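Local coordinates for snrnp sm-like protein (Pyrococcus abyssi, PDB 1H64) that probably binds RNA, as other Sm-like proteins do, and assembles into a ring of seven identical subunits, at residues H10-D14 against K15-V19. Sequence-based numbering, arbitrary orientation.
Sequences HRSLD and KDVLV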
loop_
_atom_site.group_PDB
_atom_site.type_symbol
_atom_site.label_atom_id
_atom_site.label_comp_id
_atom_site.label_asym_id
_atom_site.label_seq_id
_atom_site.Cartn_x
_atom_site.Cartn_y
_atom_site.Cartn_z
ATOM N N HIS C 10 7.034 19.635 15.866
ATOM C CA HIS C 10 8.066 19.960 16.852
ATOM C C HIS C 10 7.595 21.003 17.860
ATOM O O HIS C 10 7.921 20.918 19.047
ATOM C CB HIS C 10 9.339 20.497 16.177
ATOM C CG HIS C 10 10.437 20.792 17.149
ATOM N ND1 HIS C 10 11.170 19.797 17.761
ATOM C CD2 HIS C 10 10.864 21.958 17.688
ATOM C CE1 HIS C 10 11.998 20.338 18.634
ATOM N NE2 HIS C 10 11.832 21.648 18.612
ATOM N N ARG C 11 6.859 21.993 17.378
ATOM C CA ARG C 11 6.335 23.063 18.228
ATOM C C ARG C 11 5.243 22.563 19.182
ATOM O O ARG C 11 4.901 23.241 20.154
ATOM C CB ARG C 11 5.711 24.168 17.377
ATOM C CG ARG C 11 6.601 24.783 16.320
ATOM C CD ARG C 11 5.811 25.827 15.532
ATOM N NE ARG C 11 6.587 26.440 14.458
ATOM C CZ ARG C 11 7.698 27.142 14.642
ATOM N NH1 ARG C 11 8.177 27.328 15.866
ATOM N NH2 ARG C 11 8.332 27.663 13.604
ATOM N N SER C 12 4.690 21.390 18.899
ATOM C CA SER C 12 3.614 20.849 19.718
ATOM C C SER C 12 4.068 19.900 20.819
ATOM O O SER C 12 3.236 19.275 21.478
ATOM C CB SER C 12 2.583 20.133 18.830
ATOM O OG SER C 12 2.054 20.996 17.838
ATOM N N LEU C 13 5.374 19.764 21.021
ATOM C CA LEU C 13 5.842 18.884 22.082
ATOM C C LEU C 13 5.265 19.394 23.399
ATOM O O LEU C 13 5.138 20.604 23.597
ATOM C CB LEU C 13 7.372 18.859 22.145
ATOM C CG LEU C 13 8.077 17.939 21.135
ATOM C CD1 LEU C 13 9.583 18.154 21.226
ATOM C CD2 LEU C 13 7.729 16.470 21.409
ATOM N N ASP C 14 4.898 18.460 24.274
ATOM C CA ASP C 14 4.316 18.760 25.583
ATOM C C ASP C 14 2.961 19.455 25.505
ATOM O O ASP C 14 2.489 20.021 26.493
ATOM C CB ASP C 14 5.288 19.602 26.412
ATOM C CG ASP C 14 6.634 18.933 26.568
ATOM O OD1 ASP C 14 6.670 17.781 27.063
ATOM O OD2 ASP C 14 7.657 19.549 26.191
ATOM N N LYS C 15 2.331 19.408 24.335
ATOM C CA LYS C 15 1.022 20.024 24.149
ATOM C C LYS C 15 -0.019 18.999 23.688
ATOM O O LYS C 15 0.329 17.993 23.072
ATOM C CB LYS C 15 1.117 21.166 23.137
ATOM C CG LYS C 15 1.954 22.331 23.641
ATOM C CD LYS C 15 1.757 23.601 22.815
ATOM C CE LYS C 15 2.425 23.504 21.455
ATOM N NZ LYS C 15 2.399 24.795 20.704
ATOM N N ASP C 16 -1.288 19.245 24.007
ATOM C CA ASP C 16 -2.366 18.341 23.607
ATOM C C ASP C 16 -2.534 18.396 22.084
ATOM O O ASP C 16 -2.504 19.473 21.483
ATOM C CB ASP C 16 -3.689 18.748 24.282
ATOM C CG ASP C 16 -4.838 17.774 23.989
ATOM O OD1 ASP C 16 -4.828 16.636 24.511
ATOM O OD2 ASP C 16 -5.762 18.148 23.230
ATOM N N VAL C 17 -2.690 17.231 21.469
ATOM C CA VAL C 17 -2.904 17.164 20.026
ATOM C C VAL C 17 -3.979 16.144 19.705
ATOM O O VAL C 17 -4.330 15.283 20.532
ATOM C CB VAL C 17 -1.636 16.731 19.248
ATOM C CG1 VAL C 17 -0.516 17.754 19.439
ATOM C CG2 VAL C 17 -1.190 15.356 19.717
ATOM N N LEU C 18 -4.488 16.249 18.487
ATOM C CA LEU C 18 -5.492 15.340 17.956
ATOM C C LEU C 18 -4.824 14.564 16.802
ATOM O O LEU C 18 -4.260 15.180 15.893
ATOM C CB LEU C 18 -6.666 16.152 17.410
ATOM C CG LEU C 18 -7.825 15.434 16.710
ATOM C CD1 LEU C 18 -8.426 14.391 17.640
ATOM C CD2 LEU C 18 -8.887 16.455 16.304
ATOM N N VAL C 19 -4.847 13.234 16.853
ATOM C CA VAL C 19 -4.272 12.433 15.764
ATOM C C VAL C 19 -5.452 11.738 15.079
ATOM O O VAL C 19 -6.079 10.843 15.662
ATOM C CB VAL C 19 -3.266 11.375 16.295
ATOM C CG1 VAL C 19 -2.712 10.537 15.130
ATOM C CG2 VAL C 19 -2.115 12.067 17.055
#
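Ser-12 and Lys-15 close a type II beta turn, Lys-15 N donating to Ser-12 O over 3.0 Å. Asp-14 takes the left-handed helical conformation (phi 64°, psi 16°) that this turn needs at its third position. The turn joins the N-terminal helix 5-11 of the Sm fold to its first strand, 16-21. The side chain of Lys-15 starts out along the turn, with CG anti to its own carbonyl carbon and beside the backbone N. Its CB lies 3.3 Å from Ser-12 O, beside the acceptor of the turn bond, while CG passes Leu-13 O at 3.6 Å; the end of the chain, near Arg-11 O, is modelled too close to be trusted. On the buried side, Ser-12 is held by its hydroxyl, which bonds back to Val-8 O in the last turn of the helix, and it also packs on Leu-31 and Pro-72. Backbone hydrogen bonds of Asp-14 and Lys-15 with Leu-31 tie the turn to strand 25-34. In strand 16-21 the CB of Val-17 is directed at the turn, and its CG1 methyl meets Ser-12 CB at 4.0 Å.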